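Local coordinates for glycosylation Associate Protein 1 (Streptococcus agalactiae serotype V, PDB 6OYC) that probably supports the glycosylation and export of serine-rich adhesins as a component of the accessory Sec system, in complex with its partners Gap2 and Gap3, at residues 317-322 / 418-423; 94-99 / 132-137. All blocks are in the same frame, centred on the assembly; numbering follows the deposited sequence.

Contact 1 (317-322 / 418-423); sequences DLEIYF and INRLEY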
loop_
_atom_site.group_PDB
_atom_site.type_symbol
_atom_site.label_atom_id
_atom_site.label_comp_id
_atom_site.label_asym_id
_atom_site.label_seq_id
_atom_site.Cartn_x
_atom_site.Cartn_y
_atom_site.Cartn_z
ATOM N N ASP A 317 -5.731 -27.111 13.623
ATOM C CA ASP A 317 -5.675 -27.015 12.170
ATOM C C ASP A 317 -4.269 -26.636 11.718
ATOM O O ASP A 317 -3.549 -25.909 12.404
ATOM C CB ASP A 317 -6.681 -25.976 11.674
ATOM C CG ASP A 317 -8.119 -26.449 11.811
ATOM O OD1 ASP A 317 -8.319 -27.670 11.968
ATOM O OD2 ASP A 317 -9.049 -25.613 11.765
ATOM N N LEU A 318 -3.861 -27.170 10.570
ATOM C CA LEU A 318 -2.583 -26.815 9.943
ATOM C C LEU A 318 -2.945 -26.124 8.627
ATOM O O LEU A 318 -3.061 -26.772 7.580
ATOM C CB LEU A 318 -1.691 -28.030 9.718
ATOM C CG LEU A 318 -1.165 -28.756 10.958
ATOM C CD1 LEU A 318 -0.654 -30.130 10.579
ATOM C CD2 LEU A 318 -0.066 -27.960 11.629
ATOM N N GLU A 319 -3.151 -24.810 8.689
ATOM C CA GLU A 319 -3.770 -24.089 7.589
ATOM C C GLU A 319 -2.713 -23.617 6.597
ATOM O O GLU A 319 -1.761 -22.907 6.969
ATOM C CB GLU A 319 -4.590 -22.910 8.102
ATOM C CG GLU A 319 -5.512 -22.322 7.041
ATOM C CD GLU A 319 -6.057 -20.951 7.420
ATOM O OE1 GLU A 319 -6.557 -20.242 6.511
ATOM O OE2 GLU A 319 -5.992 -20.587 8.620
ATOM N N ILE A 320 -2.887 -24.021 5.340
ATOM C CA ILE A 320 -2.022 -23.623 4.237
ATOM C C ILE A 320 -2.673 -22.456 3.506
ATOM O O ILE A 320 -3.844 -22.534 3.103
ATOM C CB ILE A 320 -1.769 -24.796 3.269
ATOM C CG1 ILE A 320 -1.134 -25.980 3.997
ATOM C CG2 ILE A 320 -0.898 -24.347 2.083
ATOM C CD1 ILE A 320 -0.703 -27.091 3.078
ATOM N N TYR A 321 -1.900 -21.393 3.309
ATOM C CA TYR A 321 -2.320 -20.182 2.605
ATOM C C TYR A 321 -1.715 -20.230 1.203
ATOM O O TYR A 321 -0.514 -20.000 1.040
ATOM C CB TYR A 321 -1.835 -18.967 3.403
ATOM C CG TYR A 321 -2.215 -17.566 2.943
ATOM C CD1 TYR A 321 -1.465 -16.895 1.970
ATOM C CD2 TYR A 321 -3.259 -16.873 3.553
ATOM C CE1 TYR A 321 -1.799 -15.593 1.584
ATOM C CE2 TYR A 321 -3.587 -15.574 3.174
ATOM C CZ TYR A 321 -2.860 -14.945 2.185
ATOM O OH TYR A 321 -3.176 -13.664 1.796
ATOM N N PHE A 322 -2.534 -20.538 0.190
ATOM C CA PHE A 322 -2.050 -20.925 -1.142
ATOM C C PHE A 322 -2.431 -19.879 -2.186
ATOM O O PHE A 322 -3.597 -19.796 -2.604
ATOM C CB PHE A 322 -2.603 -22.296 -1.527
ATOM C CG PHE A 322 -1.880 -22.968 -2.682
ATOM C CD1 PHE A 322 -1.896 -22.420 -3.960
ATOM C CD2 PHE A 322 -1.229 -24.184 -2.498
ATOM C CE1 PHE A 322 -1.262 -23.068 -5.026
ATOM C CE2 PHE A 322 -0.586 -24.836 -3.568
ATOM C CZ PHE A 322 -0.601 -24.268 -4.824
ATOM N N ILE A 418 -3.369 -9.723 6.890
ATOM C CA ILE A 418 -2.827 -9.824 8.233
ATOM C C ILE A 418 -3.738 -10.677 9.097
ATOM O O ILE A 418 -3.271 -11.560 9.829
ATOM C CB ILE A 418 -2.624 -8.418 8.826
ATOM C CG1 ILE A 418 -1.493 -7.687 8.092
ATOM C CG2 ILE A 418 -2.332 -8.530 10.312
ATOM C CD1 ILE A 418 -1.386 -6.181 8.424
ATOM N N ASN A 419 -5.053 -10.457 9.004
ATOM C CA ASN A 419 -5.967 -11.269 9.790
ATOM C C ASN A 419 -5.972 -12.707 9.298
ATOM O O ASN A 419 -5.951 -13.643 10.106
ATOM C CB ASN A 419 -7.365 -10.669 9.763
ATOM C CG ASN A 419 -7.540 -9.606 10.821
ATOM O OD1 ASN A 419 -7.939 -9.892 11.950
ATOM N ND2 ASN A 419 -7.196 -8.371 10.477
ATOM N N ARG A 420 -5.935 -12.904 7.979
ATOM C CA ARG A 420 -6.028 -14.258 7.454
ATOM C C ARG A 420 -4.779 -15.077 7.801
ATOM O O ARG A 420 -4.867 -16.297 7.968
ATOM C CB ARG A 420 -6.329 -14.208 5.946
ATOM C CG ARG A 420 -7.068 -15.483 5.396
ATOM C CD ARG A 420 -8.563 -15.561 5.888
ATOM N NE ARG A 420 -9.440 -16.546 5.225
ATOM C CZ ARG A 420 -9.269 -17.879 5.195
ATOM N NH1 ARG A 420 -8.232 -18.468 5.795
ATOM N NH2 ARG A 420 -10.151 -18.638 4.550
ATOM N N LEU A 421 -3.632 -14.424 7.999
ATOM C CA LEU A 421 -2.382 -15.108 8.287
ATOM C C LEU A 421 -2.156 -15.353 9.769
ATOM O O LEU A 421 -1.153 -15.985 10.128
ATOM C CB LEU A 421 -1.210 -14.301 7.729
ATOM C CG LEU A 421 -1.059 -14.399 6.210
ATOM C CD1 LEU A 421 -0.020 -13.391 5.699
ATOM C CD2 LEU A 421 -0.696 -15.817 5.792
ATOM N N GLU A 422 -3.058 -14.872 10.626
ATOM C CA GLU A 422 -2.830 -14.927 12.068
ATOM C C GLU A 422 -2.483 -16.337 12.530
ATOM O O GLU A 422 -1.510 -16.548 13.257
ATOM C CB GLU A 422 -4.069 -14.417 12.809
ATOM C CG GLU A 422 -3.813 -14.107 14.275
ATOM C CD GLU A 422 -5.078 -13.735 15.023
ATOM O OE1 GLU A 422 -6.160 -13.738 14.390
ATOM O OE2 GLU A 422 -4.985 -13.451 16.242
ATOM N N TYR A 423 -3.278 -17.317 12.116
ATOM C CA TYR A 423 -3.115 -18.690 12.571
ATOM C C TYR A 423 -2.591 -19.610 11.473
ATOM O O TYR A 423 -2.670 -20.828 11.614
ATOM C CB TYR A 423 -4.441 -19.216 13.139
ATOM C CG TYR A 423 -4.921 -18.448 14.367
ATOM C CD1 TYR A 423 -4.317 -18.637 15.612
ATOM C CD2 TYR A 423 -5.966 -17.525 14.277
ATOM C CE1 TYR A 423 -4.739 -17.929 16.735
ATOM C CE2 TYR A 423 -6.393 -16.812 15.392
ATOM C CZ TYR A 423 -5.777 -17.017 16.618
ATOM O OH TYR A 423 -6.201 -16.308 17.723
HETATM O O HOH W 1 -3.038 -23.266 11.016
#
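Strand 318-323 and the end of helix 414-420 meet in a mixed polar and apolar contact on one side of a six-stranded parallel sheet, where Glu319 and Tyr321 turn toward Arg420 and Leu421. Alternation along the strand puts both side chains on the same side, while Ile320 packs against Ile349 and Ile428 of the adjoining strands. The polar part is a salt bridge: Glu319 OE1 lies 2.5 Å from Arg420 NH1, at the guanidinium edge. The hydrogen bond within it is weak and bent, with 118° at the hydrogen, and the two flat groups are turned 48° apart. Glu319 can span the gap because CG stands anti to the backbone N (chi1 -167°) and the chain beyond stays extended. Thr352 on the neighbouring strand 349-354 also hydrogen-bonds OE1, so the carboxylate oxygen is gripped from two residues. Deeper in, Leu421 CD2 sits over one face of the Tyr321 ring, 3.7 Å from its centroid, a CH-pi contact; Arg420 CG reaches the ring edge at CE2, 4.1 Å away. A broad ring suits this place, offering a flat apolar surface to leucine while its hydroxyl bonds to Tyr356. Next to the salt bridge, toward Asp317, a water accepts from Glu319 N at 2.8 Å and donates to Tyr423 O and Asp317 O, joining the two backbones. From Tyr423 the chain runs on into strand 426-428, adjacent to 318-323 and parallel to it: the helix-to-strand return of a Rossmann-like alpha/beta domain, as in the GT-B fold.

Contact 2 (94-99 / 132-137); sequences RQLNWP and THIDYF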
loop_
_atom_site.group_PDB
_atom_site.type_symbol
_atom_site.label_atom_id
_atom_site.label_comp_id
_atom_site.label_asym_id
_atom_site.label_seq_id
_atom_site.Cartn_x
_atom_site.Cartn_y
_atom_site.Cartn_z
ATOM N N ARG A 94 -26.850 10.109 4.344
ATOM C CA ARG A 94 -28.308 10.141 4.310
ATOM C C ARG A 94 -28.871 11.482 4.780
ATOM O O ARG A 94 -30.040 11.785 4.513
ATOM C CB ARG A 94 -28.883 9.002 5.176
ATOM C CG ARG A 94 -28.687 7.608 4.613
ATOM C CD ARG A 94 -29.185 6.552 5.579
ATOM N NE ARG A 94 -30.647 6.509 5.623
ATOM C CZ ARG A 94 -31.426 5.754 4.838
ATOM N NH1 ARG A 94 -30.912 4.923 3.918
ATOM N NH2 ARG A 94 -32.741 5.834 4.990
ATOM N N GLN A 95 -28.076 12.288 5.475
ATOM C CA GLN A 95 -28.542 13.562 6.007
ATOM C C GLN A 95 -28.097 14.768 5.185
ATOM O O GLN A 95 -28.247 15.906 5.648
ATOM C CB GLN A 95 -28.086 13.699 7.459
ATOM C CG GLN A 95 -28.578 12.518 8.266
ATOM C CD GLN A 95 -28.657 12.784 9.735
ATOM O OE1 GLN A 95 -29.062 13.868 10.170
ATOM N NE2 GLN A 95 -28.263 11.793 10.526
ATOM N N LEU A 96 -27.573 14.557 3.978
ATOM C CA LEU A 96 -27.202 15.665 3.111
ATOM C C LEU A 96 -28.446 16.275 2.460
ATOM O O LEU A 96 -29.554 15.706 2.486
ATOM C CB LEU A 96 -26.228 15.203 2.035
ATOM C CG LEU A 96 -24.956 14.594 2.624
ATOM C CD1 LEU A 96 -24.024 14.081 1.551
ATOM C CD2 LEU A 96 -24.269 15.633 3.487
ATOM N N ASN A 97 -28.249 17.448 1.850
ATOM C CA ASN A 97 -29.354 18.185 1.239
ATOM C C ASN A 97 -29.641 17.641 -0.163
ATOM O O ASN A 97 -29.465 18.312 -1.177
ATOM C CB ASN A 97 -29.056 19.678 1.218
ATOM C CG ASN A 97 -29.207 20.315 2.577
ATOM O OD1 ASN A 97 -30.081 19.954 3.344
ATOM N ND2 ASN A 97 -28.338 21.247 2.892
ATOM N N TRP A 98 -30.088 16.374 -0.197
ATOM C CA TRP A 98 -30.514 15.755 -1.444
ATOM C C TRP A 98 -31.738 16.486 -1.995
ATOM O O TRP A 98 -32.472 17.120 -1.238
ATOM C CB TRP A 98 -30.839 14.278 -1.207
ATOM C CG TRP A 98 -29.646 13.486 -0.728
ATOM C CD1 TRP A 98 -29.458 12.937 0.514
ATOM C CD2 TRP A 98 -28.465 13.184 -1.483
ATOM N NE1 TRP A 98 -28.238 12.309 0.574
ATOM C CE2 TRP A 98 -27.610 12.445 -0.639
ATOM C CE3 TRP A 98 -28.052 13.462 -2.793
ATOM C CZ2 TRP A 98 -26.362 11.974 -1.066
ATOM C CZ3 TRP A 98 -26.812 13.006 -3.215
ATOM C CH2 TRP A 98 -25.984 12.257 -2.355
ATOM N N PRO A 99 -31.978 16.423 -3.305
ATOM C CA PRO A 99 -33.291 16.846 -3.821
ATOM C C PRO A 99 -34.396 16.098 -3.086
ATOM O O PRO A 99 -34.245 14.925 -2.739
ATOM C CB PRO A 99 -33.244 16.461 -5.304
ATOM C CG PRO A 99 -31.769 16.279 -5.627
ATOM C CD PRO A 99 -31.117 15.843 -4.355
ATOM N N THR A 132 -16.150 8.771 1.364
ATOM C CA THR A 132 -14.995 9.336 0.669
ATOM C C THR A 132 -15.399 10.269 -0.466
ATOM O O THR A 132 -14.901 11.400 -0.552
ATOM C CB THR A 132 -14.099 8.225 0.110
ATOM O OG1 THR A 132 -14.909 7.254 -0.573
ATOM C CG2 THR A 132 -13.329 7.547 1.236
ATOM N N HIS A 133 -16.288 9.832 -1.347
ATOM C CA HIS A 133 -16.709 10.750 -2.392
ATOM C C HIS A 133 -18.114 10.413 -2.869
ATOM O O HIS A 133 -18.602 9.290 -2.700
ATOM C CB HIS A 133 -15.708 10.788 -3.565
ATOM C CG HIS A 133 -15.577 9.503 -4.327
ATOM N ND1 HIS A 133 -14.637 8.537 -4.016
ATOM C CD2 HIS A 133 -16.206 9.065 -5.444
ATOM C CE1 HIS A 133 -14.718 7.549 -4.887
ATOM N NE2 HIS A 133 -15.657 7.847 -5.770
ATOM N N ILE A 134 -18.765 11.425 -3.444
ATOM C CA ILE A 134 -20.040 11.254 -4.126
ATOM C C ILE A 134 -19.893 11.711 -5.578
ATOM O O ILE A 134 -19.502 12.861 -5.842
ATOM C CB ILE A 134 -21.165 12.027 -3.430
ATOM C CG1 ILE A 134 -21.369 11.518 -2.004
ATOM C CG2 ILE A 134 -22.425 11.955 -4.258
ATOM C CD1 ILE A 134 -22.144 12.489 -1.153
ATOM N N ASP A 135 -20.217 10.807 -6.516
ATOM C CA ASP A 135 -20.350 11.171 -7.921
ATOM C C ASP A 135 -21.756 11.706 -8.129
ATOM O O ASP A 135 -22.735 10.991 -7.893
ATOM C CB ASP A 135 -20.101 9.978 -8.839
ATOM C CG ASP A 135 -18.648 9.517 -8.830
ATOM O OD1 ASP A 135 -17.761 10.254 -8.327
ATOM O OD2 ASP A 135 -18.403 8.394 -9.325
ATOM N N TYR A 136 -21.862 12.959 -8.546
ATOM C CA TYR A 136 -23.145 13.626 -8.679
ATOM C C TYR A 136 -23.454 13.770 -10.162
ATOM O O TYR A 136 -22.588 14.169 -10.948
ATOM C CB TYR A 136 -23.120 14.980 -7.972
ATOM C CG TYR A 136 -24.482 15.464 -7.567
ATOM C CD1 TYR A 136 -25.294 16.149 -8.465
ATOM C CD2 TYR A 136 -24.959 15.247 -6.283
ATOM C CE1 TYR A 136 -26.544 16.589 -8.094
ATOM C CE2 TYR A 136 -26.205 15.699 -5.896
ATOM C CZ TYR A 136 -26.996 16.364 -6.800
ATOM O OH TYR A 136 -28.239 16.808 -6.405
ATOM N N PHE A 137 -24.674 13.412 -10.543
ATOM C CA PHE A 137 -25.027 13.210 -11.937
ATOM C C PHE A 137 -26.079 14.214 -12.350
ATOM O O PHE A 137 -26.875 14.668 -11.528
ATOM C CB PHE A 137 -25.588 11.796 -12.199
ATOM C CG PHE A 137 -24.548 10.735 -12.198
ATOM C CD1 PHE A 137 -24.031 10.266 -10.995
ATOM C CD2 PHE A 137 -24.081 10.206 -13.395
ATOM C CE1 PHE A 137 -23.063 9.291 -10.987
ATOM C CE2 PHE A 137 -23.104 9.229 -13.396
ATOM C CZ PHE A 137 -22.582 8.777 -12.186
#
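Leu96, Trp98 and Pro99, in the loop leading to strand 103-106, lie across Ile134 and Tyr136 of strand 131-138, part of a large antiparallel sheet made of successive strands. Ile134 and Tyr136, two residues apart, present their side chains on the same side of the sheet, and the loop covers them there. The aliphatic part is a meeting of methyl groups: the ends of Leu96 and Ile134 meet head-on, CD1 to CD1 at 3.7 Å. Branched chains suit such a spot, since Ile134 can also set both CD1 and CG2 against Trp98 CH2, each at 4.0 Å. In the aromatic part, the indole and phenol pass alongside one another, running opposite ways, Trp98 CZ3 coming 3.8 Å from Tyr136 CE2. The ring of Tyr136 arrives there because its CG is anti to the backbone N (chi1 -156°). No hydrogen bond crosses between the segments. The indole's polar edge is served within the loop, NE1 bonding to Phe93 O, while the Trp98 side chain also packs on Ala121 of strand 118-125, whose small side chain suits a bulky neighbour. Further along the loop, toward strand 103-106, Pro99 meets the phenol, with CG and CD both 3.7 Å from Tyr136 OH.

Contact 2 closes along the chain before contact 1 opens, and the two sit in different sheets. Their centres lie 40 Å apart and their nearest atoms about 19 Å, so neither touches the other. Contact 2 packs a loop against the ten-stranded antiparallel sheet, which in chain order comes between strands 73-75 and 229-233 of the seven-stranded parallel sheet. Contact 1 belongs to the second parallel sheet, of six strands, built from the later part of the chain. Two parallel sheets of this kind are consistent with the GT-B clan to which the family belongs, and the antiparallel sheet appears to be an addition to that plan.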